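Local atomic coordinates of Non-reducing end alpha-L-arabinofuranosidase BoGH43B (PDB entry 5JOZ), a protein that cleaves terminal non-reducing alpha-L-arabinofuranosyl residues from the side branches of xyloglucan, converting S units to X units in the periplasm of Bacteroides ovatus. Residues K45-V48 with H49-L52; P329-S332 with F333-L336; R392-D395 with K396-Y399. One frame throughout, in Å; residues are numbered along the deposited sequence.

Interaction 1. Residues K45-V48 with H49-L52; sequences KDLV and HWKL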
loop_
_atom_site.group_PDB
_atom_site.type_symbol
_atom_site.label_atom_id
_atom_site.label_comp_id
_atom_site.label_asym_id
_atom_site.label_seq_id
_atom_site.Cartn_x
_atom_site.Cartn_y
_atom_site.Cartn_z
ATOM N N LYS A 45 15.745 7.273 9.490
ATOM C CA LYS A 45 17.125 7.206 10.005
ATOM C C LYS A 45 17.348 6.137 11.092
ATOM O O LYS A 45 18.492 5.892 11.483
ATOM C CB LYS A 45 17.558 8.583 10.529
ATOM C CG LYS A 45 17.469 9.657 9.452
ATOM C CD LYS A 45 18.203 10.937 9.804
ATOM C CE LYS A 45 18.467 11.772 8.554
ATOM N NZ LYS A 45 19.723 11.369 7.870
ATOM N N ASP A 46 16.283 5.490 11.557
ATOM C CA ASP A 46 16.385 4.477 12.623
ATOM C C ASP A 46 15.653 3.149 12.346
ATOM O O ASP A 46 15.531 2.320 13.254
ATOM C CB ASP A 46 15.918 5.084 13.957
ATOM C CG ASP A 46 14.462 5.598 13.924
ATOM O OD1 ASP A 46 13.651 5.189 13.063
ATOM O OD2 ASP A 46 14.127 6.430 14.792
ATOM N N LEU A 47 15.185 2.952 11.107
ATOM C CA LEU A 47 14.338 1.796 10.679
ATOM C C LEU A 47 12.942 1.699 11.300
ATOM O O LEU A 47 12.148 0.851 10.881
ATOM C CB LEU A 47 15.052 0.446 10.850
ATOM C CG LEU A 47 16.265 0.146 9.979
ATOM C CD1 LEU A 47 16.809 -1.214 10.361
ATOM C CD2 LEU A 47 15.915 0.162 8.505
ATOM N N VAL A 48 12.631 2.576 12.258
ATOM C CA VAL A 48 11.430 2.468 13.073
ATOM C C VAL A 48 10.434 3.575 12.746
ATOM O O VAL A 48 9.252 3.300 12.564
ATOM C CB VAL A 48 11.791 2.485 14.573
ATOM C CG1 VAL A 48 10.544 2.605 15.450
ATOM C CG2 VAL A 48 12.558 1.216 14.929
ATOM N N HIS A 49 10.912 4.816 12.701
ATOM C CA HIS A 49 10.081 5.970 12.429
ATOM C C HIS A 49 10.219 6.369 10.960
ATOM O O HIS A 49 11.301 6.714 10.483
ATOM C CB HIS A 49 10.477 7.105 13.357
ATOM C CG HIS A 49 10.300 6.770 14.806
ATOM N ND1 HIS A 49 11.357 6.452 15.632
ATOM C CD2 HIS A 49 9.185 6.675 15.567
ATOM C CE1 HIS A 49 10.900 6.186 16.844
ATOM N NE2 HIS A 49 9.585 6.311 16.830
ATOM N N TRP A 50 9.100 6.312 10.256
ATOM C CA TRP A 50 9.063 6.487 8.814
ATOM C C TRP A 50 8.251 7.715 8.442
ATOM O O TRP A 50 7.242 8.014 9.079
ATOM C CB TRP A 50 8.499 5.222 8.162
ATOM C CG TRP A 50 9.439 4.048 8.334
ATOM C CD1 TRP A 50 9.459 3.162 9.366
ATOM C CD2 TRP A 50 10.508 3.674 7.464
ATOM N NE1 TRP A 50 10.472 2.247 9.189
ATOM C CE2 TRP A 50 11.134 2.544 8.029
ATOM C CE3 TRP A 50 10.997 4.184 6.253
ATOM C CZ2 TRP A 50 12.220 1.911 7.427
ATOM C CZ3 TRP A 50 12.077 3.548 5.642
ATOM C CH2 TRP A 50 12.677 2.428 6.232
ATOM N N LYS A 51 8.721 8.424 7.421
ATOM C CA LYS A 51 8.059 9.603 6.887
ATOM C C LYS A 51 7.903 9.435 5.390
ATOM O O LYS A 51 8.867 9.066 4.701
ATOM C CB LYS A 51 8.898 10.860 7.171
ATOM C CG LYS A 51 8.310 12.160 6.625
ATOM C CD LYS A 51 9.027 13.392 7.163
ATOM C CE LYS A 51 8.059 14.519 7.518
ATOM N NZ LYS A 51 7.640 15.300 6.328
ATOM N N LEU A 52 6.704 9.748 4.890
ATOM C CA LEU A 52 6.412 9.672 3.463
ATOM C C LEU A 52 7.049 10.888 2.809
ATOM O O LEU A 52 6.829 12.010 3.267
ATOM C CB LEU A 52 4.898 9.671 3.252
ATOM C CG LEU A 52 4.332 9.572 1.841
ATOM C CD1 LEU A 52 4.772 8.282 1.160
ATOM C CD2 LEU A 52 2.818 9.668 1.904
HETATM O O HOH W 1 13.871 7.834 11.662
#
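An Asx turn centred on Asp46, with His49 and Trp50 folded back on it, shapes the loop that joins strand 40-44 to strand 51-55, an edge strand of a four-stranded antiparallel sheet in the family 43 catalytic domain. The Asp46 carboxylate faces His49 with both oxygens. Asp46 OD1 accepts the backbone N of His49 at 2.8 Å in an almost straight bond on its syn side, and also takes the backbone N of Val48 at 2.9 Å, from above the carboxylate plane; the latter bond closes the Asx turn. Asp46 OD2 receives His49 ND1 at 2.9 Å, on the syn side though tilted 26° from the carboxylate plane, and lies exactly in the imidazole plane, ring and carboxylate being turned 54° apart. With CG lying between its own N and carbonyl carbon (chi1 59°), the aspartate bends over the turn to reach these three donors. Val48 CG1 lies over one face of the His49 ring, 3.9 Å from the centroid and close to the normal, a CH-pi contact. Trp50 NE1 gives Leu47 O a bent, weak bond of 2.8 Å, while Leu47 CD2 touches CZ2 of the Trp50 indole at 4.2 Å. A water accepts from Lys45 N and donates to His49 O, tying the two ends of the turn. Asp46 OD2 also accepts from the backbone N of His303, and Trp50 packs on Phe26 and Leu28 of strand 25-29. Held by ND1-H at the edge and by a methyl over a face, the imidazole is fixed in rotation, and the nearby carboxylate would probably stabilise a positive charge on it.

Interaction 2. Residues P329-S332 with F333-L336; sequences PAHS and FWSL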
loop_
_atom_site.group_PDB
_atom_site.type_symbol
_atom_site.label_atom_id
_atom_site.label_comp_id
_atom_site.label_asym_id
_atom_site.label_seq_id
_atom_site.Cartn_x
_atom_site.Cartn_y
_atom_site.Cartn_z
ATOM N N PRO A 329 -6.092 10.022 -12.292
ATOM C CA PRO A 329 -7.069 11.080 -12.100
ATOM C C PRO A 329 -6.940 12.233 -13.104
ATOM O O PRO A 329 -5.846 12.738 -13.329
ATOM C CB PRO A 329 -6.759 11.571 -10.675
ATOM C CG PRO A 329 -5.295 11.371 -10.552
ATOM C CD PRO A 329 -5.055 10.058 -11.242
ATOM N N ALA A 330 -8.059 12.646 -13.694
ATOM C CA ALA A 330 -8.081 13.893 -14.468
ATOM C C ALA A 330 -8.138 15.060 -13.479
ATOM O O ALA A 330 -9.048 15.127 -12.648
ATOM C CB ALA A 330 -9.270 13.926 -15.413
ATOM N N HIS A 331 -7.171 15.976 -13.564
ATOM C CA HIS A 331 -7.103 17.099 -12.631
ATOM C C HIS A 331 -8.357 17.982 -12.727
ATOM O O HIS A 331 -8.620 18.754 -11.812
ATOM C CB HIS A 331 -5.835 17.952 -12.850
ATOM C CG HIS A 331 -5.357 18.681 -11.620
ATOM N ND1 HIS A 331 -6.211 19.260 -10.704
ATOM C CD2 HIS A 331 -4.104 18.934 -11.173
ATOM C CE1 HIS A 331 -5.506 19.827 -9.741
ATOM N NE2 HIS A 331 -4.225 19.642 -10.000
ATOM N N SER A 332 -9.116 17.877 -13.821
ATOM C CA SER A 332 -10.392 18.577 -13.941
ATOM C C SER A 332 -11.431 18.274 -12.829
ATOM O O SER A 332 -12.339 19.080 -12.634
ATOM C CB SER A 332 -11.026 18.340 -15.330
ATOM O OG SER A 332 -11.197 16.959 -15.602
ATOM N N PHE A 333 -11.342 17.142 -12.127
ATOM C CA PHE A 333 -12.334 16.879 -11.052
ATOM C C PHE A 333 -11.984 17.417 -9.653
ATOM O O PHE A 333 -12.844 17.378 -8.775
ATOM C CB PHE A 333 -12.835 15.417 -11.022
ATOM C CG PHE A 333 -11.876 14.405 -10.419
ATOM C CD1 PHE A 333 -11.582 14.397 -9.054
ATOM C CD2 PHE A 333 -11.339 13.390 -11.211
ATOM C CE1 PHE A 333 -10.726 13.449 -8.516
ATOM C CE2 PHE A 333 -10.493 12.433 -10.668
ATOM C CZ PHE A 333 -10.187 12.461 -9.324
ATOM N N TRP A 334 -10.757 17.904 -9.447
ATOM C CA TRP A 334 -10.338 18.435 -8.141
ATOM C C TRP A 334 -9.457 19.677 -8.229
ATOM O O TRP A 334 -8.608 19.797 -9.108
ATOM C CB TRP A 334 -9.622 17.368 -7.296
ATOM C CG TRP A 334 -8.273 16.966 -7.798
ATOM C CD1 TRP A 334 -8.010 16.104 -8.826
ATOM C CD2 TRP A 334 -7.005 17.410 -7.318
ATOM N NE1 TRP A 334 -6.660 15.983 -9.013
ATOM C CE2 TRP A 334 -6.016 16.770 -8.100
ATOM C CE3 TRP A 334 -6.603 18.285 -6.308
ATOM C CZ2 TRP A 334 -4.646 16.963 -7.885
ATOM C CZ3 TRP A 334 -5.248 18.488 -6.103
ATOM C CH2 TRP A 334 -4.282 17.829 -6.891
ATOM N N SER A 335 -9.652 20.580 -7.278
ATOM C CA SER A 335 -8.852 21.790 -7.176
ATOM C C SER A 335 -8.688 22.199 -5.735
ATOM O O SER A 335 -9.644 22.141 -4.949
ATOM C CB SER A 335 -9.520 22.947 -7.926
ATOM O OG SER A 335 -8.698 24.106 -7.893
ATOM N N LEU A 336 -7.468 22.621 -5.418
ATOM C CA LEU A 336 -7.154 23.398 -4.217
ATOM C C LEU A 336 -6.993 24.900 -4.530
ATOM O O LEU A 336 -6.738 25.696 -3.619
ATOM C CB LEU A 336 -5.868 22.857 -3.586
ATOM C CG LEU A 336 -5.948 21.446 -2.985
ATOM C CD1 LEU A 336 -4.552 20.832 -2.880
ATOM C CD2 LEU A 336 -6.635 21.466 -1.627
#
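An offset stack of His331 on Trp334, built on a short 3-10 turn, marks the surface of the C-terminal concanavalin A-like domain where the chain enters strand 334-335. The imidazole lies nearly parallel to the six-membered ring of the indole, with planes at 10° and centroids 4.0 Å apart. His331 CE1 sits above the centre of the indole system, whereas Trp334 CZ2 meets the His331 imidazole near its rim, 3.4 Å from NE2. The same imidazole turns its edge to the backbone, where His331 ND1 gives Trp334 O a weak, bent bond of 2.9 Å. His331 reaches this place because its CG is directed away from its own N (chi1 -153°). Two backbone bonds close the turn, Phe333 N to Ala330 O at 3.1 Å and Trp334 N to His331 O at 3.3 Å. Phe333 folds back instead toward the start of the turn, its CZ 3.8 Å from Pro329 CB. Beyond the turn, Phe333 rests on Leu345 of the neighbouring strand 343-345 and on Ser359 of strand 359-364, while Trp334 lies against Leu343 and Ile361 of those same two strands and its ring also meets that of Phe325.

Interaction 3. Residues R392-D395 with K396-Y399; sequences RADD and KNHY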
loop_
_atom_site.group_PDB
_atom_site.type_symbol
_atom_site.label_atom_id
_atom_site.label_comp_id
_atom_site.label_asym_id
_atom_site.label_seq_id
_atom_site.Cartn_x
_atom_site.Cartn_y
_atom_site.Cartn_z
ATOM N N ARG A 392 -13.792 2.404 1.375
ATOM C CA ARG A 392 -13.611 1.582 0.189
ATOM C C ARG A 392 -12.756 0.396 0.533
ATOM O O ARG A 392 -11.709 0.562 1.138
ATOM C CB ARG A 392 -12.925 2.375 -0.923
ATOM C CG ARG A 392 -12.321 1.537 -2.063
ATOM C CD ARG A 392 -11.695 2.492 -3.063
ATOM N NE ARG A 392 -11.041 1.813 -4.177
ATOM C CZ ARG A 392 -11.664 1.317 -5.244
ATOM N NH1 ARG A 392 -12.993 1.423 -5.393
ATOM N NH2 ARG A 392 -10.944 0.719 -6.189
ATOM N N ALA A 393 -13.210 -0.791 0.127
ATOM C CA ALA A 393 -12.360 -1.975 0.026
ATOM C C ALA A 393 -11.977 -2.199 -1.437
ATOM O O ALA A 393 -10.799 -2.330 -1.772
ATOM C CB ALA A 393 -13.078 -3.177 0.596
ATOM N N ASP A 394 -12.973 -2.230 -2.310
ATOM C CA ASP A 394 -12.744 -2.298 -3.760
ATOM C C ASP A 394 -13.980 -1.729 -4.489
ATOM O O ASP A 394 -14.849 -1.140 -3.848
ATOM C CB ASP A 394 -12.362 -3.738 -4.198
ATOM C CG ASP A 394 -13.440 -4.779 -3.871
ATOM O OD1 ASP A 394 -14.630 -4.488 -4.051
ATOM O OD2 ASP A 394 -13.097 -5.906 -3.443
ATOM N N ASP A 395 -14.058 -1.909 -5.805
ATOM C CA ASP A 395 -15.171 -1.362 -6.608
ATOM C C ASP A 395 -16.546 -1.954 -6.283
ATOM O O ASP A 395 -17.557 -1.328 -6.558
ATOM C CB ASP A 395 -14.892 -1.538 -8.117
ATOM C CG ASP A 395 -13.702 -0.708 -8.607
ATOM O OD1 ASP A 395 -13.268 0.210 -7.875
ATOM O OD2 ASP A 395 -13.203 -0.964 -9.734
ATOM N N LYS A 396 -16.568 -3.162 -5.726
ATOM C CA LYS A 396 -17.799 -3.878 -5.393
ATOM C C LYS A 396 -18.121 -3.865 -3.900
ATOM O O LYS A 396 -19.171 -4.358 -3.510
ATOM C CB LYS A 396 -17.694 -5.348 -5.874
ATOM C CG LYS A 396 -17.525 -5.498 -7.386
ATOM C CD LYS A 396 -17.233 -6.926 -7.819
ATOM C CE LYS A 396 -17.049 -6.984 -9.334
ATOM N NZ LYS A 396 -16.585 -8.312 -9.835
ATOM N N ASN A 397 -17.225 -3.340 -3.059
ATOM C CA ASN A 397 -17.394 -3.410 -1.606
ATOM C C ASN A 397 -16.942 -2.111 -0.942
ATOM O O ASN A 397 -15.748 -1.811 -0.865
ATOM C CB ASN A 397 -16.632 -4.613 -1.051
ATOM C CG ASN A 397 -17.280 -5.946 -1.436
ATOM O OD1 ASN A 397 -18.172 -6.455 -0.745
ATOM N ND2 ASN A 397 -16.820 -6.524 -2.536
ATOM N N HIS A 398 -17.914 -1.340 -0.476
ATOM C CA HIS A 398 -17.659 -0.007 0.055
ATOM C C HIS A 398 -18.881 0.543 0.759
ATOM O O HIS A 398 -20.012 0.286 0.326
ATOM C CB HIS A 398 -17.273 0.963 -1.076
ATOM C CG HIS A 398 -18.277 1.032 -2.190
ATOM N ND1 HIS A 398 -19.295 1.961 -2.216
ATOM C CD2 HIS A 398 -18.421 0.288 -3.314
ATOM C CE1 HIS A 398 -20.022 1.793 -3.306
ATOM N NE2 HIS A 398 -19.509 0.789 -3.994
ATOM N N TYR A 399 -18.651 1.318 1.818
ATOM C CA TYR A 399 -19.727 1.974 2.572
ATOM C C TYR A 399 -19.697 3.455 2.270
ATOM O O TYR A 399 -18.662 4.085 2.433
ATOM C CB TYR A 399 -19.541 1.768 4.068
ATOM C CG TYR A 399 -19.421 0.318 4.509
ATOM C CD1 TYR A 399 -20.306 -0.658 4.040
ATOM C CD2 TYR A 399 -18.436 -0.074 5.423
ATOM C CE1 TYR A 399 -20.211 -1.972 4.454
ATOM C CE2 TYR A 399 -18.333 -1.393 5.849
ATOM C CZ TYR A 399 -19.223 -2.338 5.369
ATOM O OH TYR A 399 -19.135 -3.643 5.796
HETATM O O HOH W 2 -20.153 0.080 -6.864
#
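Arg392, whose CA meets His398 CB at 3.9 Å in a non-hydrogen-bonded antiparallel pair, sends an extended side chain back to Asp395. Arg392 NH1 and NH2 both bind Asp395 OD1 in a salt bridge, at 2.8 and 2.9 Å, with that oxygen in the guanidinium plane, and Asp394 CA lies over one guanidinium face. The pair has further mates, Glu34 for Arg392 NH2 and Arg327 for Asp395 OD2, so the charges form a network reaching into the catalytic domain. Ala393 N comes next and donates to Asn397 O at 2.9 Å; Asp394 N shares this acceptor at 3.2 Å. A first torsion of 60° tucks the Asp394 carboxylate back over its own backbone, where OD1 takes Lys396 N at 2.9 Å on the anti side and, weakly, Asn397 ND2 at 3.4 Å; Asn397 OD1 accepts from Lys419 N. Replacing Asp394 by an alanine would probably leave Lys396 N without this acceptor and deprive Asn397 ND2 of its weak bond. Asp395 O receives a water that also bonds His398 NE2, while His398 ND1 is held by Asp400. Two successive residues, Ala393 and Asp394, facing the single residue Asn397 make a classic beta bulge, here at the tight hairpin turn between strands 389-392 and 397-406 of the concanavalin A-like domain's beta-sandwich.

The three contacts are local turns beside beta strands and none touches another. Interaction 1 belongs to the family 43 domain, whereas interactions 2 and 3 share the C-terminal concanavalin A-like domain, with centres 22 Å apart and nearest atoms about 12 Å apart. Interaction 1 lies 31 Å, centre to centre, from each of them, and on the opposite side of the chain's centre from interaction 3. All lie away from the inferred proton acceptor Asp16, proton donor Glu176 and pKa-modulating Asp126. The calcium ion, bound by Asp313, Gly341 and Asp499, is about 14 Å from the Trp334 side chain of interaction 2. Leu52 of interaction 1 touches Leu321 and Asp322, and Arg392 of interaction 3 pairs with Glu34, so both reach across to the other domain.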